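Local coordinates for protein Exo-beta-1,3-galactanase (Bifidobacterium bifidum, PDB 5FLW) that probably hydrolyses beta-1,3-galactan chains from their ends, releasing galactose, as a family 43 glycoside hydrolase, at residues T192-K195 against Y200-F203; K85-P90 against V96-A101; T208-N213 against W268-L273; C50-T53 against W59-H62. All blocks are in the same frame, centred on the assembly; numbering follows the deposited sequence.

Contact 1: residues T192-K195 against Y200-F203; sequences TIIK and YYWF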
loop_
_atom_site.group_PDB
_atom_site.type_symbol
_atom_site.label_atom_id
_atom_site.label_comp_id
_atom_site.label_asym_id
_atom_site.label_seq_id
_atom_site.Cartn_x
_atom_site.Cartn_y
_atom_site.Cartn_z
ATOM N N THR A 192 -3.602 -0.703 -4.927
ATOM C CA THR A 192 -4.342 -1.364 -3.858
ATOM C C THR A 192 -5.579 -2.025 -4.477
ATOM O O THR A 192 -6.174 -1.471 -5.407
ATOM C CB THR A 192 -4.684 -0.362 -2.727
ATOM O OG1 THR A 192 -5.437 -1.026 -1.697
ATOM C CG2 THR A 192 -5.436 0.851 -3.253
ATOM N N ILE A 193 -5.942 -3.221 -3.983
ATOM C CA ILE A 193 -7.078 -3.983 -4.506
ATOM C C ILE A 193 -7.951 -4.469 -3.358
ATOM O O ILE A 193 -7.447 -4.993 -2.359
ATOM C CB ILE A 193 -6.622 -5.200 -5.369
ATOM C CG1 ILE A 193 -5.944 -4.725 -6.665
ATOM C CG2 ILE A 193 -7.801 -6.159 -5.712
ATOM C CD1 ILE A 193 -5.352 -5.823 -7.543
ATOM N N ILE A 194 -9.267 -4.370 -3.547
ATOM C CA ILE A 194 -10.252 -4.979 -2.659
ATOM C C ILE A 194 -11.211 -5.791 -3.523
ATOM O O ILE A 194 -11.206 -5.709 -4.758
ATOM C CB ILE A 194 -11.033 -3.975 -1.753
ATOM C CG1 ILE A 194 -11.853 -2.967 -2.578
ATOM C CG2 ILE A 194 -10.104 -3.255 -0.773
ATOM C CD1 ILE A 194 -13.233 -3.419 -2.955
ATOM N N LYS A 195 -12.016 -6.602 -2.853
ATOM C CA LYS A 195 -13.029 -7.422 -3.507
ATOM C C LYS A 195 -14.366 -7.265 -2.792
ATOM O O LYS A 195 -14.425 -7.273 -1.560
ATOM C CB LYS A 195 -12.644 -8.914 -3.443
ATOM C CG LYS A 195 -13.337 -9.847 -4.467
ATOM C CD LYS A 195 -13.018 -11.299 -4.139
ATOM C CE LYS A 195 -13.509 -12.245 -5.200
ATOM N NZ LYS A 195 -13.045 -13.645 -5.024
ATOM N N TYR A 200 -13.518 -7.402 -8.264
ATOM C CA TYR A 200 -12.273 -6.806 -7.773
ATOM C C TYR A 200 -12.225 -5.332 -8.158
ATOM O O TYR A 200 -12.598 -4.957 -9.275
ATOM C CB TYR A 200 -11.065 -7.509 -8.395
ATOM C CG TYR A 200 -10.989 -9.001 -8.126
ATOM C CD1 TYR A 200 -10.442 -9.481 -6.938
ATOM C CD2 TYR A 200 -11.471 -9.933 -9.064
ATOM C CE1 TYR A 200 -10.368 -10.841 -6.687
ATOM C CE2 TYR A 200 -11.403 -11.297 -8.820
ATOM C CZ TYR A 200 -10.855 -11.749 -7.625
ATOM O OH TYR A 200 -10.773 -13.107 -7.366
ATOM N N TYR A 201 -11.780 -4.496 -7.226
ATOM C CA TYR A 201 -11.600 -3.069 -7.467
ATOM C C TYR A 201 -10.122 -2.766 -7.241
ATOM O O TYR A 201 -9.589 -3.072 -6.176
ATOM C CB TYR A 201 -12.454 -2.210 -6.521
ATOM C CG TYR A 201 -13.982 -2.379 -6.637
ATOM C CD1 TYR A 201 -14.608 -3.566 -6.257
ATOM C CD2 TYR A 201 -14.789 -1.318 -7.069
ATOM C CE1 TYR A 201 -16.003 -3.716 -6.343
ATOM C CE2 TYR A 201 -16.174 -1.448 -7.159
ATOM C CZ TYR A 201 -16.780 -2.650 -6.798
ATOM O OH TYR A 201 -18.163 -2.783 -6.869
ATOM N N TRP A 202 -9.478 -2.175 -8.249
ATOM C CA TRP A 202 -8.046 -1.899 -8.270
ATOM C C TRP A 202 -7.866 -0.392 -8.423
ATOM O O TRP A 202 -8.273 0.185 -9.440
ATOM C CB TRP A 202 -7.443 -2.644 -9.468
ATOM C CG TRP A 202 -5.967 -2.532 -9.733
ATOM C CD1 TRP A 202 -5.039 -1.759 -9.075
ATOM C CD2 TRP A 202 -5.244 -3.224 -10.771
ATOM N NE1 TRP A 202 -3.788 -1.934 -9.639
ATOM C CE2 TRP A 202 -3.886 -2.831 -10.676
ATOM C CE3 TRP A 202 -5.613 -4.151 -11.762
ATOM C CZ2 TRP A 202 -2.901 -3.319 -11.554
ATOM C CZ3 TRP A 202 -4.632 -4.649 -12.624
ATOM C CH2 TRP A 202 -3.287 -4.239 -12.503
ATOM N N PHE A 203 -7.243 0.240 -7.421
ATOM C CA PHE A 203 -7.001 1.677 -7.390
ATOM C C PHE A 203 -5.518 1.962 -7.611
ATOM O O PHE A 203 -4.657 1.167 -7.221
ATOM C CB PHE A 203 -7.406 2.269 -6.030
ATOM C CG PHE A 203 -8.839 2.004 -5.653
ATOM C CD1 PHE A 203 -9.232 0.765 -5.151
ATOM C CD2 PHE A 203 -9.803 2.993 -5.796
ATOM C CE1 PHE A 203 -10.581 0.527 -4.808
ATOM C CE2 PHE A 203 -11.150 2.757 -5.448
ATOM C CZ PHE A 203 -11.524 1.529 -4.953
HETATM O O HOH W 1 -13.565 -14.903 -7.320
#
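Lys195 NZ is gripped from several directions: it gives a bond of 2.7 Å to the oxygen of water 1, makes a weak one of 3.3 Å to Tyr200 OH, and forms a salt bridge with Asp144, whose carboxylate also bonds Tyr200 OH. Lysine suits this place because its stem is as useful as its charge. With CG anti to the backbone N (chi1 -160°) and the rest extended, the chain runs alongside the tyrosine, pointing the same way, and CG lies off-centre against the ring, 4.2 Å from its centroid. The two strands form an antiparallel beta hairpin within a four-stranded blade of the five-bladed beta-propeller of family 43 enzymes. Tyr201 N to Ile194 O, at 2.8 Å, is the shortest of the four backbone bonds, and Phe203 N to Thr192 O runs almost straight. Ile193 shares the face of Lys195 and Tyr200, and its CD1 sits over one face of the Trp202 five-membered ring, 4.2 Å from the centroid. Ile194 works on the other face: its CD1 meets Tyr201 CD1 at 3.6 Å. Thr192 CG2 touches Phe203 CB there, while strands 244-250 and 278-286 of the adjoining blade cover these side chains.

Contact 2: residues K85-P90 against V96-A101; sequences KVLHCP and VMYIHA
An antiparallel beta hairpin, the first two strands, the inner half, of one propeller blade, brings Lys85, Val86 and Leu87 against Tyr98, Met97 and Val96. Lys85 and Tyr98 exchange two backbone bonds, with Tyr98 N to Lys85 O at 2.8 Å. Leu87 and Val96 do the same two residues further along, Val96 N reaching Leu87 O at 2.9 Å. Between these rungs Val86 and Met97 face each other as a non-hydrogen-bonded pair, where the backbones draw nearer and Met97 CA comes to 3.2 Å from Lys85 O in a CA-H...O contact.

Four-stranded antiparallel sheets of this kind are the blades of the five-bladed beta-propeller found in glycoside hydrolase family 43, and strand 80-88 is the edge strand that begins this one, nearest the propeller axis. On the face of Val86 and Met97, the methionine runs out with CG anti to its own N (chi1 -178°), then bends at its last torsion (chi3 -71°), and that turn carries CE back to 3.6 Å from Val86 CG2. An unbranched, flexible thioether can fold against a short branched valine in this way, and Tyr35 of strand 31-37 packs on both. The other face carries Lys85, Leu87, Val96 and Tyr98. Leu87 CD1 approaches Tyr98 CE2 obliquely at 4.2 Å, while Tyr98 CD2 passes 3.7 Å from Lys85 O. Tyrosine answers two needs here: its ring packs against Leu87, Val141 and Leu165, and its hydroxyl is hydrogen-bonded to the carbonyl oxygen of Tyr169.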
loop_
_atom_site.group_PDB
_atom_site.type_symbol
_atom_site.label_atom_id
_atom_site.label_comp_id
_atom_site.label_asym_id
_atom_site.label_seq_id
_atom_site.Cartn_x
_atom_site.Cartn_y
_atom_site.Cartn_z
ATOM N N LYS A 85 4.625 -4.030 2.920
ATOM C CA LYS A 85 3.364 -4.753 2.953
ATOM C C LYS A 85 3.596 -6.076 3.675
ATOM O O LYS A 85 4.686 -6.646 3.595
ATOM C CB LYS A 85 2.880 -5.054 1.522
ATOM C CG LYS A 85 2.667 -3.807 0.642
ATOM C CD LYS A 85 1.481 -2.983 1.163
ATOM C CE LYS A 85 1.451 -1.558 0.567
ATOM N NZ LYS A 85 2.591 -0.735 1.068
ATOM N N VAL A 86 2.561 -6.577 4.357
ATOM C CA VAL A 86 2.628 -7.852 5.079
ATOM C C VAL A 86 1.432 -8.719 4.698
ATOM O O VAL A 86 0.306 -8.221 4.581
ATOM C CB VAL A 86 2.703 -7.637 6.618
ATOM C CG1 VAL A 86 2.524 -8.957 7.423
ATOM C CG2 VAL A 86 4.034 -6.943 6.990
ATOM N N LEU A 87 1.672 -10.024 4.519
ATOM C CA LEU A 87 0.605 -11.010 4.401
ATOM C C LEU A 87 0.882 -12.148 5.375
ATOM O O LEU A 87 2.046 -12.448 5.696
ATOM C CB LEU A 87 0.501 -11.620 2.985
ATOM C CG LEU A 87 -0.003 -10.714 1.849
ATOM C CD1 LEU A 87 0.085 -11.445 0.487
ATOM C CD2 LEU A 87 -1.413 -10.223 2.105
ATOM N N HIS A 88 -0.202 -12.772 5.856
ATOM C CA HIS A 88 -0.113 -13.980 6.670
ATOM C C HIS A 88 -0.269 -15.186 5.738
ATOM O O HIS A 88 -1.283 -15.302 5.032
ATOM C CB HIS A 88 -1.181 -13.963 7.775
ATOM C CG HIS A 88 -1.031 -15.057 8.795
ATOM N ND1 HIS A 88 -2.093 -15.538 9.532
ATOM C CD2 HIS A 88 0.054 -15.753 9.210
ATOM C CE1 HIS A 88 -1.666 -16.471 10.366
ATOM N NE2 HIS A 88 -0.374 -16.644 10.169
ATOM N N CYS A 89 0.751 -16.071 5.725
ATOM C CA CYS A 89 0.803 -17.182 4.769
ATOM C C CYS A 89 -0.008 -18.367 5.286
ATOM O O CYS A 89 0.360 -18.954 6.312
ATOM C CB CYS A 89 2.238 -17.635 4.551
ATOM S SG CYS A 89 2.350 -19.038 3.438
ATOM N N PRO A 90 -1.081 -18.774 4.603
ATOM C CA PRO A 90 -1.888 -19.887 5.143
ATOM C C PRO A 90 -1.127 -21.199 5.256
ATOM O O PRO A 90 -1.294 -21.935 6.245
ATOM C CB PRO A 90 -3.056 -19.978 4.155
ATOM C CG PRO A 90 -3.104 -18.632 3.505
ATOM C CD PRO A 90 -1.690 -18.179 3.400
ATOM N N VAL A 96 4.935 -12.685 6.170
ATOM C CA VAL A 96 5.922 -12.329 5.156
ATOM C C VAL A 96 5.751 -10.853 4.828
ATOM O O VAL A 96 4.635 -10.392 4.544
ATOM C CB VAL A 96 5.809 -13.204 3.895
ATOM C CG1 VAL A 96 6.937 -12.871 2.947
ATOM C CG2 VAL A 96 5.764 -14.699 4.244
ATOM N N MET A 97 6.857 -10.114 4.876
ATOM C CA MET A 97 6.888 -8.713 4.514
ATOM C C MET A 97 7.558 -8.532 3.149
ATOM O O MET A 97 8.563 -9.195 2.840
ATOM C CB MET A 97 7.628 -7.896 5.572
ATOM C CG MET A 97 7.665 -6.409 5.274
ATOM S SD MET A 97 8.471 -5.427 6.599
ATOM C CE MET A 97 7.244 -5.551 7.904
ATOM N N TYR A 98 6.967 -7.646 2.332
ATOM C CA TYR A 98 7.472 -7.250 1.019
ATOM C C TYR A 98 7.801 -5.763 1.061
ATOM O O TYR A 98 7.112 -4.992 1.734
ATOM C CB TYR A 98 6.424 -7.528 -0.080
ATOM C CG TYR A 98 5.827 -8.906 0.080
ATOM C CD1 TYR A 98 6.478 -10.031 -0.441
ATOM C CD2 TYR A 98 4.646 -9.093 0.802
ATOM C CE1 TYR A 98 5.952 -11.321 -0.259
ATOM C CE2 TYR A 98 4.122 -10.360 1.009
ATOM C CZ TYR A 98 4.772 -11.478 0.473
ATOM O OH TYR A 98 4.258 -12.737 0.661
ATOM N N ILE A 99 8.853 -5.350 0.355
ATOM C CA ILE A 99 9.249 -3.944 0.376
ATOM C C ILE A 99 9.824 -3.595 -0.985
ATOM O O ILE A 99 10.418 -4.438 -1.659
ATOM C CB ILE A 99 10.225 -3.641 1.556
ATOM C CG1 ILE A 99 10.379 -2.130 1.792
ATOM C CG2 ILE A 99 11.571 -4.290 1.339
ATOM C CD1 ILE A 99 10.977 -1.838 3.108
ATOM N N HIS A 100 9.612 -2.360 -1.409
ATOM C CA HIS A 100 10.284 -1.881 -2.611
ATOM C C HIS A 100 11.724 -1.540 -2.210
ATOM O O HIS A 100 11.957 -0.544 -1.508
ATOM C CB HIS A 100 9.522 -0.692 -3.211
ATOM C CG HIS A 100 10.277 0.064 -4.285
ATOM N ND1 HIS A 100 9.902 1.336 -4.689
ATOM C CD2 HIS A 100 11.361 -0.264 -5.043
ATOM C CE1 HIS A 100 10.731 1.758 -5.631
ATOM N NE2 HIS A 100 11.625 0.811 -5.866
ATOM N N ALA A 101 12.683 -2.397 -2.608
ATOM C CA ALA A 101 14.091 -2.139 -2.350
ATOM C C ALA A 101 14.646 -1.327 -3.519
ATOM O O ALA A 101 14.503 -1.725 -4.685
ATOM C CB ALA A 101 14.871 -3.452 -2.180
#

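Contact 3: residues T208-N213 against W268-L273; sequences TSWDTN and WQEHDL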
loop_
_atom_site.group_PDB
_atom_site.type_symbol
_atom_site.label_atom_id
_atom_site.label_comp_id
_atom_site.label_asym_id
_atom_site.label_seq_id
_atom_site.Cartn_x
_atom_site.Cartn_y
_atom_site.Cartn_z
ATOM N N THR A 208 2.833 11.525 -11.758
ATOM C CA THR A 208 2.990 12.976 -11.860
ATOM C C THR A 208 3.980 13.480 -10.817
ATOM O O THR A 208 3.861 14.592 -10.316
ATOM C CB THR A 208 1.644 13.714 -11.688
ATOM O OG1 THR A 208 1.133 13.495 -10.368
ATOM C CG2 THR A 208 0.627 13.220 -12.701
ATOM N N SER A 209 4.956 12.636 -10.507
ATOM C CA SER A 209 5.988 12.937 -9.521
ATOM C C SER A 209 5.423 13.411 -8.181
ATOM O O SER A 209 4.549 12.767 -7.625
ATOM C CB SER A 209 7.057 13.888 -10.071
ATOM O OG SER A 209 6.515 15.083 -10.601
ATOM N N TRP A 210 5.928 14.526 -7.660
ATOM C CA TRP A 210 5.459 15.027 -6.367
ATOM C C TRP A 210 4.037 15.586 -6.386
ATOM O O TRP A 210 3.353 15.571 -5.368
ATOM C CB TRP A 210 6.453 16.030 -5.776
ATOM C CG TRP A 210 7.757 15.393 -5.407
ATOM C CD1 TRP A 210 8.868 15.306 -6.182
ATOM C CD2 TRP A 210 8.073 14.732 -4.176
ATOM N NE1 TRP A 210 9.863 14.639 -5.514
ATOM C CE2 TRP A 210 9.401 14.280 -4.277
ATOM C CE3 TRP A 210 7.366 14.486 -2.996
ATOM C CZ2 TRP A 210 10.036 13.595 -3.249
ATOM C CZ3 TRP A 210 7.999 13.806 -1.975
ATOM C CH2 TRP A 210 9.320 13.372 -2.106
ATOM N N ASP A 211 3.594 16.068 -7.539
ATOM C CA ASP A 211 2.242 16.590 -7.672
ATOM C C ASP A 211 1.208 15.482 -7.470
ATOM O O ASP A 211 1.387 14.338 -7.905
ATOM C CB ASP A 211 2.062 17.225 -9.049
ATOM C CG ASP A 211 2.923 18.489 -9.244
ATOM O OD1 ASP A 211 3.150 19.265 -8.274
ATOM O OD2 ASP A 211 3.394 18.685 -10.385
ATOM N N THR A 212 0.121 15.826 -6.788
ATOM C CA THR A 212 -1.022 14.935 -6.692
ATOM C C THR A 212 -1.845 15.023 -7.978
ATOM O O THR A 212 -1.779 16.005 -8.729
ATOM C CB THR A 212 -1.839 15.288 -5.448
ATOM O OG1 THR A 212 -2.107 16.693 -5.447
ATOM C CG2 THR A 212 -1.048 14.943 -4.172
ATOM N N ASN A 213 -2.623 13.972 -8.235
ATOM C CA ASN A 213 -3.394 13.854 -9.463
ATOM C C ASN A 213 -4.724 13.183 -9.159
ATOM O O ASN A 213 -4.967 12.701 -8.046
ATOM C CB ASN A 213 -2.608 13.063 -10.542
ATOM C CG ASN A 213 -2.237 11.636 -10.091
ATOM O OD1 ASN A 213 -3.081 10.742 -10.053
ATOM N ND2 ASN A 213 -0.963 11.424 -9.794
ATOM N N TRP A 268 2.479 13.666 0.625
ATOM C CA TRP A 268 3.930 13.634 0.727
ATOM C C TRP A 268 4.501 15.042 0.795
ATOM O O TRP A 268 4.185 15.902 -0.040
ATOM C CB TRP A 268 4.510 12.901 -0.479
ATOM C CG TRP A 268 4.107 11.480 -0.588
ATOM C CD1 TRP A 268 3.278 10.916 -1.536
ATOM C CD2 TRP A 268 4.542 10.403 0.260
ATOM N NE1 TRP A 268 3.166 9.554 -1.317
ATOM C CE2 TRP A 268 3.946 9.212 -0.232
ATOM C CE3 TRP A 268 5.402 10.320 1.368
ATOM C CZ2 TRP A 268 4.185 7.952 0.366
ATOM C CZ3 TRP A 268 5.628 9.080 1.949
ATOM C CH2 TRP A 268 5.040 7.918 1.449
ATOM N N GLN A 269 5.366 15.266 1.770
ATOM C CA GLN A 269 6.029 16.555 1.961
ATOM C C GLN A 269 7.508 16.369 1.631
ATOM O O GLN A 269 8.285 15.876 2.450
ATOM C CB GLN A 269 5.802 17.049 3.388
ATOM C CG GLN A 269 4.323 17.346 3.672
ATOM C CD GLN A 269 3.843 18.616 2.983
ATOM O OE1 GLN A 269 3.430 18.598 1.825
ATOM N NE2 GLN A 269 3.905 19.730 3.697
ATOM N N GLU A 270 7.881 16.773 0.414
ATOM C CA GLU A 270 9.203 16.473 -0.126
ATOM C C GLU A 270 10.344 16.888 0.802
ATOM O O GLU A 270 11.362 16.195 0.896
ATOM C CB GLU A 270 9.335 17.101 -1.520
ATOM C CG GLU A 270 10.725 17.057 -2.134
ATOM C CD GLU A 270 10.763 17.536 -3.547
ATOM O OE1 GLU A 270 9.832 18.252 -3.970
ATOM O OE2 GLU A 270 11.772 17.249 -4.248
ATOM N N HIS A 271 10.208 18.023 1.473
ATOM C CA HIS A 271 11.273 18.550 2.324
ATOM C C HIS A 271 11.074 18.260 3.808
ATOM O O HIS A 271 11.819 18.794 4.647
ATOM C CB HIS A 271 11.488 20.023 2.076
ATOM C CG HIS A 271 11.689 20.314 0.607
ATOM N ND1 HIS A 271 12.866 19.972 -0.046
ATOM C CD2 HIS A 271 10.850 20.814 -0.329
ATOM C CE1 HIS A 271 12.741 20.290 -1.309
ATOM N NE2 HIS A 271 11.535 20.797 -1.499
ATOM N N ASP A 272 10.073 17.466 4.162
ATOM C CA ASP A 272 9.807 17.129 5.551
ATOM C C ASP A 272 9.039 15.809 5.560
ATOM O O ASP A 272 7.913 15.714 6.042
ATOM C CB ASP A 272 9.032 18.277 6.198
ATOM C CG ASP A 272 8.880 18.120 7.707
ATOM O OD1 ASP A 272 9.611 17.314 8.324
ATOM O OD2 ASP A 272 8.011 18.833 8.258
ATOM N N LEU A 273 9.672 14.759 5.021
ATOM C CA LEU A 273 8.946 13.523 4.718
ATOM C C LEU A 273 8.353 12.863 5.965
ATOM O O LEU A 273 7.258 12.289 5.898
ATOM C CB LEU A 273 9.856 12.553 3.955
ATOM C CG LEU A 273 10.124 12.973 2.505
ATOM C CD1 LEU A 273 11.370 12.280 1.921
ATOM C CD2 LEU A 273 8.892 12.640 1.703
HETATM O O HOH W 2 3.471 16.185 -2.761
#
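Two turns meet without any backbone bond between them: a type II' turn, Thr208 to Asp211, and a type I turn, Gln269 to Asp272, closed by Asp272 N to Gln269 O at 2.9 Å. Trp210, at the third position of the first turn, reaches across and lays its indole over Glu270. The glutamate CB sits over one face of the six-membered ring, 3.5 Å from the centroid and 10° off the normal. With CG anti to the backbone N (chi1 171°), the extended glutamate carries on across the indole, and its carboxylate stacks with its plane 10° from that of the ring. Leu273 CD2 meets the rim in the ring plane, 3.9 Å from CH2, and Trp268 CB touches CZ3 at the same distance. A broad flat tryptophan suits a surface junction where one residue must cover several neighbours. Water 2 joins the two backbones, donating to Trp210 O at 2.7 Å and to Trp268 O at 2.8 Å. These loops follow strands 199-205 and 261-266, so the contact links two blades of the propeller at its surface. Water and the CB and CG methylenes supply the cohesion; the carboxylate above the ring, if charged, probably adds little attraction.

Contact 4: residues C50-T53 against W59-H62; sequences CYTT and WRSH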
loop_
_atom_site.group_PDB
_atom_site.type_symbol
_atom_site.label_atom_id
_atom_site.label_comp_id
_atom_site.label_asym_id
_atom_site.label_seq_id
_atom_site.Cartn_x
_atom_site.Cartn_y
_atom_site.Cartn_z
ATOM N N CYS A 50 5.715 -0.410 12.903
ATOM C CA CYS A 50 4.454 -1.124 13.067
ATOM C C CYS A 50 3.578 -0.411 14.094
ATOM O O CYS A 50 4.064 -0.036 15.171
ATOM C CB CYS A 50 4.698 -2.574 13.513
ATOM S SG CYS A 50 3.216 -3.537 13.812
ATOM N N TYR A 51 2.285 -0.227 13.759
ATOM C CA TYR A 51 1.289 0.303 14.687
ATOM C C TYR A 51 0.038 -0.569 14.652
ATOM O O TYR A 51 -0.281 -1.171 13.622
ATOM C CB TYR A 51 0.851 1.734 14.322
ATOM C CG TYR A 51 2.014 2.685 14.197
ATOM C CD1 TYR A 51 2.692 2.826 12.978
ATOM C CD2 TYR A 51 2.474 3.415 15.304
ATOM C CE1 TYR A 51 3.797 3.657 12.857
ATOM C CE2 TYR A 51 3.588 4.242 15.193
ATOM C CZ TYR A 51 4.223 4.365 13.962
ATOM O OH TYR A 51 5.310 5.202 13.867
ATOM N N THR A 52 -0.677 -0.632 15.774
ATOM C CA THR A 52 -1.963 -1.317 15.810
ATOM C C THR A 52 -3.089 -0.360 16.193
ATOM O O THR A 52 -2.879 0.659 16.868
ATOM C CB THR A 52 -1.968 -2.514 16.767
ATOM O OG1 THR A 52 -1.491 -2.088 18.048
ATOM C CG2 THR A 52 -1.074 -3.640 16.228
ATOM N N THR A 53 -4.300 -0.717 15.764
ATOM C CA THR A 53 -5.487 0.064 16.085
ATOM C C THR A 53 -6.708 -0.839 16.015
ATOM O O THR A 53 -6.721 -1.854 15.309
ATOM C CB THR A 53 -5.654 1.281 15.148
ATOM O OG1 THR A 53 -6.628 2.190 15.675
ATOM C CG2 THR A 53 -6.066 0.837 13.732
ATOM N N TRP A 59 -3.361 4.958 17.821
ATOM C CA TRP A 59 -2.388 4.063 17.193
ATOM C C TRP A 59 -1.333 3.670 18.213
ATOM O O TRP A 59 -0.617 4.531 18.736
ATOM C CB TRP A 59 -1.697 4.745 16.002
ATOM C CG TRP A 59 -2.564 4.958 14.816
ATOM C CD1 TRP A 59 -3.158 6.120 14.433
ATOM C CD2 TRP A 59 -2.871 3.986 13.809
ATOM N NE1 TRP A 59 -3.847 5.925 13.254
ATOM C CE2 TRP A 59 -3.685 4.623 12.851
ATOM C CE3 TRP A 59 -2.542 2.621 13.634
ATOM C CZ2 TRP A 59 -4.184 3.946 11.712
ATOM C CZ3 TRP A 59 -3.019 1.945 12.506
ATOM C CH2 TRP A 59 -3.837 2.615 11.554
ATOM N N ARG A 60 -1.241 2.380 18.503
ATOM C CA ARG A 60 -0.245 1.908 19.452
ATOM C C ARG A 60 1.017 1.467 18.701
ATOM O O ARG A 60 0.959 0.599 17.824
ATOM C CB ARG A 60 -0.796 0.784 20.326
ATOM C CG ARG A 60 0.214 0.437 21.420
ATOM C CD ARG A 60 0.217 -1.010 21.653
ATOM N NE ARG A 60 0.790 -1.445 22.927
ATOM C CZ ARG A 60 2.041 -1.878 23.072
ATOM N NH1 ARG A 60 2.880 -1.867 22.019
ATOM N NH2 ARG A 60 2.441 -2.340 24.265
ATOM N N SER A 61 2.158 2.057 19.041
ATOM C CA SER A 61 3.399 1.708 18.377
ATOM C C SER A 61 3.914 0.343 18.843
ATOM O O SER A 61 3.894 0.026 20.040
ATOM C CB SER A 61 4.454 2.752 18.708
ATOM O OG SER A 61 5.717 2.402 18.106
ATOM N N HIS A 62 4.394 -0.465 17.893
ATOM C CA HIS A 62 5.161 -1.673 18.178
ATOM C C HIS A 62 6.626 -1.545 17.742
ATOM O O HIS A 62 7.326 -2.559 17.597
ATOM C CB HIS A 62 4.472 -2.900 17.576
ATOM C CG HIS A 62 3.143 -3.170 18.195
ATOM N ND1 HIS A 62 2.998 -3.919 19.345
ATOM C CD2 HIS A 62 1.915 -2.659 17.916
ATOM C CE1 HIS A 62 1.720 -3.937 19.693
ATOM N NE2 HIS A 62 1.045 -3.170 18.846
HETATM O O HOH W 3 6.102 2.068 15.306
#
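Thr52 OG1 and His62 NE2 lie 2.9 Å apart in a hydrogen bond whose donor may be either atom, the threonine oxygen meeting the imidazole at its edge. Thr52 OG1 stands between its backbone N and carbonyl carbon (chi1 52°), which turns the hydroxyl to the histidine, while CG2 also packs close to NE2. Threonine fits this place by offering a hydroxyl and a methyl to one ring. The backbones are joined by His62 N to Cys50 O at 2.8 Å and by a reciprocal pair between Thr52 and Arg60, with Arg60 N to Thr52 O at 2.9 Å. Cys50 O takes a second bond, from water 3 at 2.9 Å, and that water is also hydrogen-bonded to Ser61 OG, itself bonded to Gly63 N, and lies over one face of the Tyr51 ring. The small polar serine serves a water bridge beside the tyrosine, and Tyr51 CD2 packs 3.6 Å from Ser61 CA.

Further along the hairpin, Thr53 CG2 sits over one face of Trp59, 3.8 Å from the centroid of its six-membered ring, and Tyr51 CB meets Trp59 CE3 at 3.6 Å. Thr53 OG1 is occupied by backbone groups of the connecting turn, Asp55, Phe56 and Ala58, so its methyl is the part given to the indole. Strands 48-53 and 60-66 are the outer half of a propeller blade, and polar Thr52 and His62 line one side while aromatic Tyr51 and Trp59 pack on the other. The chemistry implies a hairpin held by backbone bonds, with a side-chain bond and a water bridge as additional cross-links.

From the N terminus, contact 4 comes first and closes the short turn between strands 48-53 and 60-66. Contact 2 follows in the next blade, where it closes the hairpin of strands 80-88 and 95-102; the centres of these two lie about 17 Å apart. After a further blade, contact 1 closes the tight hairpin of strands 191-196 and 199-205. Contact 3 opens just beyond it and spans 54 residues, joining the loop after strand 199-205 to that after strand 261-266. All four run in series, with none nested or crossed. Three tie neighbouring strands within separate blades, whereas contact 3 bridges the last two blades, opposite contact 2 about the chain's centre.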